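Local coordinates for uncharacterized HDOD domain protein (Geobacter sulfurreducens, PDB 3HC1), which is of unknown function but binds two iron ions through an HDOD domain of the HD superfamily and is probably related to metal-dependent phosphohydrolases, at residues 151-156 / 216-221; 214-217 / 222-225; 191-196 / 247-252; 200-205 / 209-214; 11-16 / 196-201. All coordinates share one frame; numbering follows the deposited sequence.

Contact 1 (151-156 / 216-221); sequences LHDVGE and YHHDIE. With FE (Fe (III) ion), chain B; FE (Fe (III) ion), chain C.
The imidazole rings of H152 and H217 meet as a T-shaped (edge-to-face) pair: the CD2 edge of H152 points onto one face of H217, near the rim, with the planes 86° apart and the centroids separated by 4.9 Å. On one face of the H152 ring sits CB of D153, over its centre, while CD2 of H217 and a water lie at its edge, in plane. CD2 of H217 in turn rests over the rim of one face of H218. These groups belong to the two-iron centre of the HD-type fold, in which H152 and D153 form the eponymous His-Asp pair and H217 and H218 follow helix 208-216. D153 bridges the metals, with OD1 bound to the chain B iron at 2.2 Å and OD2 to the chain C iron at 2.1 Å. NE2 of H152 binds the chain C ion, whereas NE2 of H217 and NE2 of H218 serve the chain B ion. H217 has its CG between its backbone N and carbonyl carbon (chi1 73°), which brings the ring to H152; the H217 and D153 side chains cross at about a right angle, carboxylate and ring planes 68° apart. The 3.1 Å between D153 OD1 and H217 NE2 reflects their shared metal and is no hydrogen bond. ND1 of H152 is hydrogen-bonded to G149, which probably steadies the ring. H122, D238 and E249 complete the chain C site, H193 and E249 the chain B site. The same water bridges the ions, its oxygen 1.9 Å from the chain B iron and 2.0 Å from the chain C iron.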
# COMPACT_ATOMS: atom_id res chain seq x y z
N LEU A 151 0.10 -2.34 -1.57
CA LEU A 151 0.56 -2.67 -2.90
C LEU A 151 0.66 -1.46 -3.83
O LEU A 151 1.03 -1.61 -5.00
CB LEU A 151 -0.38 -3.68 -3.58
CG LEU A 151 -0.40 -5.07 -2.89
CD1 LEU A 151 -1.51 -5.91 -3.47
CD2 LEU A 151 0.98 -5.70 -3.11
N HIS A 152 0.26 -0.27 -3.35
CA HIS A 152 0.10 0.89 -4.26
C HIS A 152 1.33 1.28 -5.10
O HIS A 152 1.23 1.63 -6.28
CB HIS A 152 -0.51 2.10 -3.55
CG HIS A 152 0.49 2.95 -2.81
ND1 HIS A 152 1.05 2.54 -1.62
CD2 HIS A 152 1.03 4.17 -3.08
CE1 HIS A 152 1.93 3.44 -1.21
NE2 HIS A 152 1.92 4.45 -2.06
N ASP A 153 2.50 1.21 -4.46
CA ASP A 153 3.77 1.49 -5.06
C ASP A 153 4.56 0.26 -5.47
O ASP A 153 5.80 0.34 -5.63
CB ASP A 153 4.58 2.36 -4.09
CG ASP A 153 4.24 3.85 -4.24
OD1 ASP A 153 3.62 4.20 -5.27
OD2 ASP A 153 4.56 4.63 -3.32
N VAL A 154 3.88 -0.86 -5.70
CA VAL A 154 4.59 -2.09 -6.11
C VAL A 154 5.39 -1.85 -7.42
O VAL A 154 6.42 -2.45 -7.64
CB VAL A 154 3.62 -3.29 -6.21
CG1 VAL A 154 2.65 -3.13 -7.42
CG2 VAL A 154 4.35 -4.54 -6.31
N GLY A 155 4.95 -0.91 -8.26
CA GLY A 155 5.71 -0.51 -9.43
C GLY A 155 7.07 0.11 -9.18
O GLY A 155 7.97 -0.07 -10.01
N GLU A 156 7.20 0.88 -8.10
CA GLU A 156 8.50 1.48 -7.69
C GLU A 156 9.40 0.40 -7.17
O GLU A 156 10.61 0.46 -7.36
CB GLU A 156 8.37 2.54 -6.58
CG GLU A 156 7.63 3.77 -6.89
CD GLU A 156 8.40 4.73 -7.78
OE1 GLU A 156 8.87 4.30 -8.84
OE2 GLU A 156 8.52 5.92 -7.42
N TYR A 216 -4.10 4.69 -10.43
CA TYR A 216 -4.73 6.01 -10.26
C TYR A 216 -4.38 6.74 -8.98
O TYR A 216 -4.89 7.84 -8.74
CB TYR A 216 -6.25 5.89 -10.35
CG TYR A 216 -6.82 5.36 -11.66
CD1 TYR A 216 -6.63 6.04 -12.86
CD2 TYR A 216 -7.63 4.23 -11.66
CE1 TYR A 216 -7.22 5.54 -14.07
CE2 TYR A 216 -8.21 3.73 -12.83
CZ TYR A 216 -7.99 4.37 -14.02
OH TYR A 216 -8.60 3.85 -15.12
N HIS A 217 -3.51 6.14 -8.16
CA HIS A 217 -3.27 6.65 -6.82
C HIS A 217 -2.64 8.02 -6.74
O HIS A 217 -2.72 8.64 -5.68
CB HIS A 217 -2.53 5.66 -5.94
CG HIS A 217 -1.07 5.50 -6.28
ND1 HIS A 217 -0.59 4.48 -7.08
CD2 HIS A 217 0.01 6.16 -5.82
CE1 HIS A 217 0.72 4.56 -7.15
NE2 HIS A 217 1.10 5.63 -6.48
N HIS A 218 -2.03 8.50 -7.84
CA HIS A 218 -1.51 9.88 -7.89
C HIS A 218 -2.49 10.89 -8.48
O HIS A 218 -2.19 12.06 -8.51
CB HIS A 218 -0.13 9.96 -8.62
CG HIS A 218 0.98 9.35 -7.82
ND1 HIS A 218 1.56 10.00 -6.76
CD2 HIS A 218 1.62 8.15 -7.92
CE1 HIS A 218 2.46 9.21 -6.20
NE2 HIS A 218 2.56 8.09 -6.90
N ASP A 219 -3.68 10.45 -8.92
CA ASP A 219 -4.74 11.40 -9.27
C ASP A 219 -6.11 10.75 -9.21
O ASP A 219 -6.58 10.18 -10.19
CB ASP A 219 -4.53 12.00 -10.63
CG ASP A 219 -5.52 13.15 -10.93
OD1 ASP A 219 -6.27 13.64 -10.03
OD2 ASP A 219 -5.51 13.54 -12.09
N ILE A 220 -6.71 10.84 -8.04
CA ILE A 220 -8.04 10.24 -7.79
C ILE A 220 -9.08 10.73 -8.81
O ILE A 220 -9.99 10.00 -9.15
CB ILE A 220 -8.48 10.48 -6.33
CG1 ILE A 220 -9.76 9.70 -5.99
CG2 ILE A 220 -8.64 11.98 -6.03
CD1 ILE A 220 -9.68 8.19 -6.30
N GLU A 221 -8.89 11.94 -9.34
CA GLU A 221 -9.86 12.54 -10.24
C GLU A 221 -9.89 11.86 -11.59
O GLU A 221 -10.89 12.01 -12.32
CB GLU A 221 -9.68 14.07 -10.34
CG GLU A 221 -9.77 14.73 -8.92
CD GLU A 221 -9.86 16.24 -8.92
OE1 GLU A 221 -8.86 16.90 -9.22
OE2 GLU A 221 -10.95 16.76 -8.59
FE FE B . 3.15 6.21 -5.94
FE FE C . 3.33 6.22 -2.63
O HOH W 1 2.38 6.75 -4.30

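Contact 2 (214-217 / 222-225); sequences ILYH and AVPY. With FE (Fe (III) ion), chain B.
Y216 directs its ring onto the segment 222-225 by setting CG anti to its carbonyl carbon (chi1 -61°), while V223 turns CG1 anti to its own backbone N (chi1 -179°), which leaves the other methyl, CG2, to lie against the base of the tyrosine. There CG2 of V223 approaches CB of Y216 to 3.6 Å and also brushes CG and CD2. The ring itself is sandwiched. Over one face stands V223 CA in a CH-pi contact, 4.2 Å from the Y216 ring centroid and only 5° off the normal; against the opposite face, toward the rim, lies CD2 of L215 from the same helix. A222 approaches along one flank, its CB 3.9 Å from Y216 CD1 and its carbonyl O near CE1. At the far end the P224 side chain crosses that of Y216 at about a right angle, P224 CD lying 3.4 Å from Y216 OH. The contact closes the bend of the HDOD domain in which helix 208-216 ends, the chain supplies iron ligands, and a loop then leads to helix 229-243; V231 of that helix also touches Y216 and V223. With an alanine here instead of Y216, V223 CA and L215 CD2 would probably lose the ring that separates them and P224 CD its contact at the hydroxyl, leaving the loop less firmly held. The next residue, H217, points its CB away from 222-225, and its ND1 makes a weak hydrogen bond of 2.9 Å to I214 O. Beyond P224, Y225 receives V223 CG1 over the rim of one ring face.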
# COMPACT_ATOMS: atom_id res chain seq x y z
N ILE A 214 -3.41 1.05 -7.92
CA ILE A 214 -1.99 1.20 -8.37
C ILE A 214 -1.89 2.20 -9.54
O ILE A 214 -1.07 3.08 -9.52
CB ILE A 214 -1.39 -0.17 -8.70
CG1 ILE A 214 -1.38 -1.11 -7.49
CG2 ILE A 214 0.07 -0.06 -9.23
CD1 ILE A 214 -1.11 -2.60 -7.91
N LEU A 215 -2.84 2.14 -10.48
CA LEU A 215 -2.84 3.01 -11.66
C LEU A 215 -3.18 4.47 -11.36
O LEU A 215 -2.61 5.39 -11.99
CB LEU A 215 -3.84 2.47 -12.71
CG LEU A 215 -3.97 3.21 -14.05
CD1 LEU A 215 -2.60 3.32 -14.76
CD2 LEU A 215 -5.01 2.54 -14.97
N TYR A 216 -4.10 4.69 -10.43
CA TYR A 216 -4.73 6.01 -10.26
C TYR A 216 -4.38 6.74 -8.98
O TYR A 216 -4.89 7.84 -8.74
CB TYR A 216 -6.25 5.89 -10.35
CG TYR A 216 -6.82 5.36 -11.66
CD1 TYR A 216 -6.63 6.04 -12.86
CD2 TYR A 216 -7.63 4.23 -11.66
CE1 TYR A 216 -7.22 5.54 -14.07
CE2 TYR A 216 -8.21 3.73 -12.83
CZ TYR A 216 -7.99 4.37 -14.02
OH TYR A 216 -8.60 3.85 -15.12
N HIS A 217 -3.51 6.14 -8.16
CA HIS A 217 -3.27 6.65 -6.82
C HIS A 217 -2.64 8.02 -6.74
O HIS A 217 -2.72 8.64 -5.68
CB HIS A 217 -2.53 5.66 -5.94
CG HIS A 217 -1.07 5.50 -6.28
ND1 HIS A 217 -0.59 4.48 -7.08
CD2 HIS A 217 0.01 6.16 -5.82
CE1 HIS A 217 0.72 4.56 -7.15
NE2 HIS A 217 1.10 5.63 -6.48
N ALA A 222 -8.87 11.06 -11.91
CA ALA A 222 -8.85 10.20 -13.13
C ALA A 222 -9.66 8.89 -13.08
O ALA A 222 -9.85 8.28 -14.10
CB ALA A 222 -7.38 9.84 -13.50
N VAL A 223 -10.09 8.42 -11.92
CA VAL A 223 -10.75 7.12 -11.82
C VAL A 223 -12.06 7.24 -12.68
O VAL A 223 -12.83 8.15 -12.49
CB VAL A 223 -11.00 6.69 -10.34
CG1 VAL A 223 -11.68 5.32 -10.24
CG2 VAL A 223 -9.68 6.58 -9.55
N PRO A 224 -12.28 6.33 -13.65
CA PRO A 224 -13.44 6.50 -14.58
C PRO A 224 -14.76 5.95 -14.09
O PRO A 224 -15.69 5.76 -14.88
CB PRO A 224 -12.98 5.78 -15.86
CG PRO A 224 -12.07 4.70 -15.35
CD PRO A 224 -11.49 5.14 -14.00
N TYR A 225 -14.88 5.73 -12.80
CA TYR A 225 -16.13 5.33 -12.21
C TYR A 225 -16.35 5.94 -10.81
O TYR A 225 -15.41 6.35 -10.10
CB TYR A 225 -16.20 3.80 -12.15
CG TYR A 225 -14.94 3.15 -11.58
CD1 TYR A 225 -14.72 3.06 -10.20
CD2 TYR A 225 -13.98 2.57 -12.43
CE1 TYR A 225 -13.57 2.43 -9.66
CE2 TYR A 225 -12.81 1.91 -11.87
CZ TYR A 225 -12.63 1.86 -10.51
OH TYR A 225 -11.51 1.23 -9.96
FE FE B . 3.15 6.21 -5.94
O HOH W 1 2.38 6.75 -4.30

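Contact 3 (191-196 / 247-252); sequences TSHCEV and GFEGHK. With FE (Fe (III) ion), chain B; FE (Fe (III) ion), chain C.
E195 OE1 is gripped twice by S192, and the turn so fixed is the one that presents H193 to the carboxylate of E249. S192 OG donates to E195 OE1 at 2.6 Å on the syn side, 19° out of the carboxylate plane; S192 N reaches the same oxygen, E195 OE1, at 2.8 Å from above that plane. S192 and E195 form a capping box at the start of helix 193-203: S192 N donates to E195 OE1, and S192 OG, at the N-cap, accepts from C194 N at 3.0 Å. Directly after the cap, H193 holds CG between its backbone N and carbonyl carbon (chi1 67°), which swings the ring to the metal, where its NE2 binds the chain B iron at 2.3 Å. E249 arrives from the loop after helix 229-243, its chain extended beyond CG, and spans the two-iron centre of this HD-type site: E249 OE2 takes the chain B iron at 2.2 Å and E249 OE1 the chain C iron, also at 2.2 Å. The oxygen OE2 of E249 thereby comes within 3.2 Å of H193 NE2 as a fellow ligand and not as a hydrogen-bond partner, the ring and carboxylate planes standing 63° apart. E185 is the polar partner of the other ring nitrogen, ND1 of H193, and probably orients the imidazole toward the metal. F248, just before the bridging glutamate, lies alongside it, with CG of E249 over the rim of one face of its ring.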
# COMPACT_ATOMS: atom_id res chain seq x y z
N THR A 191 6.41 6.77 -19.04
CA THR A 191 5.41 6.02 -18.27
C THR A 191 5.86 6.12 -16.82
O THR A 191 6.97 6.56 -16.56
CB THR A 191 5.28 4.55 -18.74
OG1 THR A 191 4.10 3.98 -18.16
CG2 THR A 191 6.50 3.69 -18.35
N SER A 192 5.01 5.71 -15.87
CA SER A 192 5.40 5.75 -14.46
C SER A 192 5.16 4.41 -13.73
O SER A 192 4.64 3.44 -14.29
CB SER A 192 4.63 6.88 -13.77
OG SER A 192 3.38 6.39 -13.26
N HIS A 193 5.53 4.40 -12.45
CA HIS A 193 5.27 3.25 -11.58
C HIS A 193 3.77 2.92 -11.44
O HIS A 193 3.44 1.78 -11.05
CB HIS A 193 5.88 3.41 -10.19
CG HIS A 193 5.25 4.49 -9.38
ND1 HIS A 193 5.45 5.83 -9.64
CD2 HIS A 193 4.38 4.43 -8.35
CE1 HIS A 193 4.76 6.55 -8.77
NE2 HIS A 193 4.12 5.72 -7.97
N CYS A 194 2.89 3.90 -11.68
CA CYS A 194 1.44 3.66 -11.76
C CYS A 194 1.13 2.66 -12.85
O CYS A 194 0.50 1.64 -12.61
CB CYS A 194 0.67 4.92 -12.01
SG CYS A 194 0.83 6.16 -10.69
N GLU A 195 1.61 2.90 -14.05
CA GLU A 195 1.37 1.99 -15.16
C GLU A 195 2.13 0.68 -15.10
O GLU A 195 1.58 -0.40 -15.41
CB GLU A 195 1.69 2.74 -16.45
CG GLU A 195 0.76 3.90 -16.66
CD GLU A 195 1.26 5.21 -16.07
OE1 GLU A 195 2.27 5.25 -15.34
OE2 GLU A 195 0.62 6.20 -16.35
N VAL A 196 3.41 0.77 -14.71
CA VAL A 196 4.18 -0.42 -14.48
C VAL A 196 3.56 -1.25 -13.39
O VAL A 196 3.49 -2.46 -13.54
CB VAL A 196 5.68 -0.09 -14.11
CG1 VAL A 196 6.53 -1.34 -13.75
CG2 VAL A 196 6.32 0.59 -15.33
N GLY A 247 7.44 9.03 3.52
CA GLY A 247 7.51 8.84 2.08
C GLY A 247 8.79 9.27 1.42
O GLY A 247 9.81 9.63 2.09
N PHE A 248 8.78 9.20 0.10
CA PHE A 248 10.01 9.49 -0.65
C PHE A 248 9.75 10.07 -2.01
O PHE A 248 10.68 10.42 -2.70
CB PHE A 248 10.85 8.18 -0.83
CG PHE A 248 10.15 7.13 -1.67
CD1 PHE A 248 9.20 6.32 -1.10
CD2 PHE A 248 10.40 7.01 -3.05
CE1 PHE A 248 8.49 5.36 -1.88
CE2 PHE A 248 9.72 6.08 -3.83
CZ PHE A 248 8.76 5.25 -3.25
N GLU A 249 8.49 10.04 -2.48
CA GLU A 249 8.23 10.30 -3.88
C GLU A 249 8.23 11.78 -4.19
O GLU A 249 8.22 12.15 -5.35
CB GLU A 249 6.90 9.65 -4.31
CG GLU A 249 6.96 8.12 -4.27
CD GLU A 249 5.59 7.55 -4.20
OE1 GLU A 249 4.99 7.63 -3.13
OE2 GLU A 249 5.09 7.08 -5.23
N GLY A 250 8.20 12.64 -3.18
CA GLY A 250 8.29 14.10 -3.38
C GLY A 250 6.94 14.75 -3.62
O GLY A 250 5.93 14.08 -3.81
N HIS A 251 6.92 16.08 -3.58
CA HIS A 251 5.64 16.82 -3.63
C HIS A 251 5.95 18.24 -3.94
O HIS A 251 6.93 18.77 -3.46
CB HIS A 251 4.91 16.74 -2.28
CG HIS A 251 3.45 17.10 -2.34
ND1 HIS A 251 3.02 18.40 -2.49
CD2 HIS A 251 2.34 16.34 -2.18
CE1 HIS A 251 1.69 18.42 -2.51
NE2 HIS A 251 1.26 17.19 -2.33
N LYS A 252 5.10 18.86 -4.73
CA LYS A 252 5.22 20.29 -4.97
C LYS A 252 4.99 21.07 -3.70
O LYS A 252 4.34 20.58 -2.77
CB LYS A 252 4.27 20.76 -6.08
CG LYS A 252 2.79 20.80 -5.74
CD LYS A 252 1.93 20.88 -7.00
CE LYS A 252 0.48 21.29 -6.71
NZ LYS A 252 -0.05 20.65 -5.47
FE FE B . 3.15 6.21 -5.94
FE FE C . 3.33 6.22 -2.63
O HOH W 1 2.38 6.75 -4.30

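Contact 4 (200-205 / 209-214); sequences LAKRWS and FICDTI
Two consecutive helices, 193-203 and 208-216, form an alpha-alpha hairpin, and the segments 200-205 and 209-214 are its closely packed arms, with the CA atoms of A201 and C211 only 5.8 Å apart. The methyl of A201 lies between two side chains: its CB is 3.7 Å from C211 SG and 3.5 Å from I214 CD1, which follow one another along the same side of helix 208-216. C211 brings its sulphur there by keeping SG anti to the carbonyl carbon (chi1 -67°). From the solvent side K202 folds over this sulphur, its aliphatic CD 3.5 Å from C211 SG; the chain is bent at both chi2 and chi3, and its NZ forms a salt bridge with E208, at the start of the second helix. The first arm stops at S205, whose positive phi goes with a Schellman motif that includes a bond from S205 N to K202 O of 3.0 Å. In the second arm T213 OG1 donates to F209 O at 2.8 Å. Nearby, V154 of helix 154-162 touches L200, W204 and I214. A short-linked pair of helices meeting at an alanine and a cysteine is an antiparallel alpha-alpha hairpin.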
# COMPACT_ATOMS: atom_id res chain seq x y z
N LEU A 200 2.04 -5.04 -13.73
CA LEU A 200 2.53 -6.08 -12.82
C LEU A 200 1.45 -6.79 -12.04
O LEU A 200 1.36 -8.03 -12.04
CB LEU A 200 3.64 -5.53 -11.88
CG LEU A 200 4.39 -6.56 -11.01
CD1 LEU A 200 5.09 -7.67 -11.79
CD2 LEU A 200 5.37 -5.85 -10.10
N ALA A 201 0.58 -6.02 -11.45
CA ALA A 201 -0.54 -6.56 -10.74
C ALA A 201 -1.49 -7.34 -11.68
O ALA A 201 -2.04 -8.40 -11.29
CB ALA A 201 -1.29 -5.41 -10.02
N LYS A 202 -1.66 -6.86 -12.91
CA LYS A 202 -2.44 -7.59 -13.92
C LYS A 202 -1.78 -8.90 -14.28
O LYS A 202 -2.45 -9.92 -14.31
CB LYS A 202 -2.69 -6.79 -15.20
CG LYS A 202 -3.61 -5.55 -15.04
CD LYS A 202 -5.08 -5.93 -14.78
CE LYS A 202 -5.81 -6.16 -16.06
NZ LYS A 202 -7.01 -6.96 -15.82
N ARG A 203 -0.46 -8.90 -14.48
CA ARG A 203 0.27 -10.16 -14.67
C ARG A 203 0.04 -11.13 -13.50
O ARG A 203 -0.15 -12.32 -13.73
CB ARG A 203 1.77 -9.93 -14.90
CG ARG A 203 2.62 -11.14 -14.57
CD ARG A 203 4.07 -10.98 -14.91
NE ARG A 203 4.19 -11.06 -16.33
CZ ARG A 203 4.75 -12.06 -17.01
NH1 ARG A 203 5.38 -13.08 -16.43
NH2 ARG A 203 4.70 -11.97 -18.30
N TRP A 204 -0.01 -10.61 -12.27
CA TRP A 204 -0.21 -11.46 -11.11
C TRP A 204 -1.65 -11.90 -10.88
O TRP A 204 -1.92 -12.55 -9.88
CB TRP A 204 0.25 -10.76 -9.82
CG TRP A 204 1.72 -10.55 -9.71
CD1 TRP A 204 2.71 -11.17 -10.41
CD2 TRP A 204 2.37 -9.66 -8.79
NE1 TRP A 204 3.95 -10.70 -9.99
CE2 TRP A 204 3.76 -9.77 -9.01
CE3 TRP A 204 1.91 -8.75 -7.83
CZ2 TRP A 204 4.69 -9.04 -8.27
CZ3 TRP A 204 2.85 -8.01 -7.10
CH2 TRP A 204 4.21 -8.16 -7.33
N SER A 205 -2.55 -11.47 -11.73
CA SER A 205 -3.98 -11.76 -11.63
C SER A 205 -4.67 -11.18 -10.43
O SER A 205 -5.66 -11.73 -9.96
CB SER A 205 -4.23 -13.26 -11.73
OG SER A 205 -3.74 -13.66 -12.99
N PHE A 209 -9.81 -3.95 -8.59
CA PHE A 209 -9.92 -2.87 -7.59
C PHE A 209 -8.52 -2.50 -7.10
O PHE A 209 -8.25 -1.34 -6.82
CB PHE A 209 -10.90 -3.14 -6.44
CG PHE A 209 -10.35 -3.92 -5.30
CD1 PHE A 209 -9.67 -3.27 -4.28
CD2 PHE A 209 -10.55 -5.30 -5.21
CE1 PHE A 209 -9.21 -3.97 -3.17
CE2 PHE A 209 -10.03 -6.04 -4.10
CZ PHE A 209 -9.36 -5.37 -3.09
N ILE A 210 -7.63 -3.48 -7.04
CA ILE A 210 -6.23 -3.27 -6.63
C ILE A 210 -5.47 -2.68 -7.80
O ILE A 210 -4.75 -1.69 -7.64
CB ILE A 210 -5.54 -4.61 -6.15
CG1 ILE A 210 -6.23 -5.11 -4.88
CG2 ILE A 210 -4.04 -4.42 -5.89
CD1 ILE A 210 -6.05 -6.61 -4.57
N CYS A 211 -5.59 -3.30 -8.97
CA CYS A 211 -4.93 -2.78 -10.18
C CYS A 211 -5.22 -1.32 -10.40
O CYS A 211 -4.31 -0.52 -10.64
CB CYS A 211 -5.36 -3.59 -11.40
SG CYS A 211 -4.76 -5.30 -11.37
N ASP A 212 -6.49 -0.95 -10.29
CA ASP A 212 -6.83 0.46 -10.52
C ASP A 212 -6.27 1.39 -9.41
O ASP A 212 -5.98 2.53 -9.65
CB ASP A 212 -8.34 0.59 -10.56
CG ASP A 212 -8.97 -0.09 -11.78
OD1 ASP A 212 -8.27 -0.66 -12.66
OD2 ASP A 212 -10.23 -0.08 -11.81
N THR A 213 -6.14 0.90 -8.18
CA THR A 213 -5.63 1.70 -7.11
C THR A 213 -4.17 2.05 -7.45
O THR A 213 -3.81 3.22 -7.39
CB THR A 213 -5.67 0.99 -5.76
OG1 THR A 213 -7.04 0.78 -5.36
CG2 THR A 213 -4.92 1.83 -4.71
N ILE A 214 -3.41 1.05 -7.92
CA ILE A 214 -1.99 1.20 -8.37
C ILE A 214 -1.89 2.20 -9.54
O ILE A 214 -1.07 3.08 -9.52
CB ILE A 214 -1.39 -0.17 -8.70
CG1 ILE A 214 -1.38 -1.11 -7.49
CG2 ILE A 214 0.07 -0.06 -9.23
CD1 ILE A 214 -1.11 -2.60 -7.91

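Contact 5 (11-16 / 196-201); sequences TRLTLA and VGFALA
Apolar contacts carry the meeting of L13 and A16 of helix 9-21 with V196 and F198 of helix 193-203. L13 has CG anti to its carbonyl carbon (chi1 -74°), and from there its CD2 reaches the phenyl ring of F198, coming 3.5 Å from F198 CD2; the approach is oblique to the ring. F198, with CG anti to its backbone N (chi1 178°), sets its CD2 atom by L13, while CD1 packs on L215 CB of helix 208-216. The phenyl group thus touches both helix 9-21 and helix 208-216. A16 makes the second apolar touch, its methyl CB lying 3.8 Å from V196 CG2. Lacking any longer side chain, A16 also lets the backbones come close: its CB is 3.5 Å from V196 N, and the CA atoms of A16 and V196 stand 4.8 Å apart. V196 also meets F158 of helix 154-162. Polar bonds come from the flanks. R12 NE forms a salt bridge with E195 OE2, and R12 O takes a hydrogen bond from T191 OG1; both fasten helix 9-21 to the start of helix 193-203, just ahead of the apolar patch. The result is close helix-to-helix packing through an alanine, by which the N-terminal helix is fitted to the outside of an iron-ligand-bearing helix of the all-alpha HDOD domain.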
# COMPACT_ATOMS: atom_id res chain seq x y z
N THR A 11 -0.98 4.46 -24.23
CA THR A 11 0.38 4.76 -24.63
C THR A 11 1.34 4.53 -23.46
O THR A 11 2.35 3.87 -23.59
CB THR A 11 0.51 6.22 -25.17
OG1 THR A 11 -0.22 6.32 -26.40
CG2 THR A 11 1.99 6.64 -25.40
N ARG A 12 0.99 5.10 -22.32
CA ARG A 12 1.76 4.87 -21.09
C ARG A 12 1.69 3.41 -20.64
O ARG A 12 2.68 2.89 -20.12
CB ARG A 12 1.25 5.82 -19.98
CG ARG A 12 1.75 7.25 -20.14
CD ARG A 12 0.67 8.26 -19.84
NE ARG A 12 0.02 7.95 -18.57
CZ ARG A 12 -1.28 8.12 -18.30
NH1 ARG A 12 -2.11 8.61 -19.21
NH2 ARG A 12 -1.75 7.79 -17.10
N LEU A 13 0.54 2.75 -20.81
CA LEU A 13 0.43 1.32 -20.45
C LEU A 13 1.26 0.47 -21.40
O LEU A 13 1.97 -0.41 -20.95
CB LEU A 13 -1.03 0.84 -20.36
CG LEU A 13 -1.83 1.29 -19.13
CD1 LEU A 13 -3.31 0.99 -19.33
CD2 LEU A 13 -1.33 0.62 -17.85
N THR A 14 1.24 0.78 -22.72
CA THR A 14 2.09 0.06 -23.68
C THR A 14 3.56 0.23 -23.32
O THR A 14 4.30 -0.74 -23.27
CB THR A 14 1.83 0.54 -25.15
OG1 THR A 14 0.52 0.14 -25.53
CG2 THR A 14 2.81 -0.05 -26.10
N LEU A 15 3.98 1.46 -23.05
CA LEU A 15 5.37 1.74 -22.66
C LEU A 15 5.71 0.98 -21.37
O LEU A 15 6.79 0.43 -21.24
CB LEU A 15 5.61 3.25 -22.49
CG LEU A 15 5.72 4.05 -23.77
CD1 LEU A 15 5.71 5.54 -23.43
CD2 LEU A 15 6.99 3.64 -24.58
N ALA A 16 4.77 0.96 -20.41
CA ALA A 16 4.97 0.18 -19.19
C ALA A 16 5.20 -1.30 -19.52
O ALA A 16 6.15 -1.91 -18.97
CB ALA A 16 3.77 0.36 -18.16
N VAL A 196 3.41 0.77 -14.71
CA VAL A 196 4.18 -0.42 -14.48
C VAL A 196 3.56 -1.25 -13.39
O VAL A 196 3.49 -2.46 -13.54
CB VAL A 196 5.68 -0.09 -14.11
CG1 VAL A 196 6.53 -1.34 -13.75
CG2 VAL A 196 6.32 0.59 -15.33
N GLY A 197 3.13 -0.62 -12.29
CA GLY A 197 2.53 -1.39 -11.16
C GLY A 197 1.24 -2.06 -11.61
O GLY A 197 0.90 -3.19 -11.20
N PHE A 198 0.50 -1.34 -12.44
CA PHE A 198 -0.78 -1.90 -13.00
C PHE A 198 -0.49 -3.15 -13.85
O PHE A 198 -1.09 -4.21 -13.64
CB PHE A 198 -1.47 -0.81 -13.82
CG PHE A 198 -2.74 -1.25 -14.47
CD1 PHE A 198 -3.96 -1.12 -13.78
CD2 PHE A 198 -2.72 -1.77 -15.76
CE1 PHE A 198 -5.15 -1.47 -14.42
CE2 PHE A 198 -3.90 -2.19 -16.40
CZ PHE A 198 -5.11 -2.04 -15.71
N ALA A 199 0.48 -3.02 -14.76
CA ALA A 199 0.88 -4.11 -15.65
C ALA A 199 1.33 -5.31 -14.82
O ALA A 199 1.06 -6.43 -15.17
CB ALA A 199 2.04 -3.69 -16.56
N LEU A 200 2.04 -5.04 -13.73
CA LEU A 200 2.53 -6.08 -12.82
C LEU A 200 1.45 -6.79 -12.04
O LEU A 200 1.36 -8.03 -12.04
CB LEU A 200 3.64 -5.53 -11.88
CG LEU A 200 4.39 -6.56 -11.01
CD1 LEU A 200 5.09 -7.67 -11.79
CD2 LEU A 200 5.37 -5.85 -10.10
N ALA A 201 0.58 -6.02 -11.45
CA ALA A 201 -0.54 -6.56 -10.74
C ALA A 201 -1.49 -7.34 -11.68
O ALA A 201 -2.04 -8.40 -11.29
CB ALA A 201 -1.29 -5.41 -10.02

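How the contacts relate
Contacts 1 and 3 together make most of the two-iron centre: their centres lie about 7 Å apart, and D153 and E249 both bridge the ions, FE of chain B and FE of chain C being 3.3 Å from each other. Contact 2 shares H217 with contact 1 and so ties the loop after helix 208-216 to the metal ligands. Helix 193-203 links the remainder: it begins in contact 3, packs on the N-terminal helix in contact 5 and turns back at contact 4. I214 belongs to contacts 2 and 4, and its CG2 reaches H152 O at 3.6 Å, joining the hairpin to the 151-156 ligand segment. Between contacts 2 and 4, Y225 OH meets D212 OD2 at 2.6 Å.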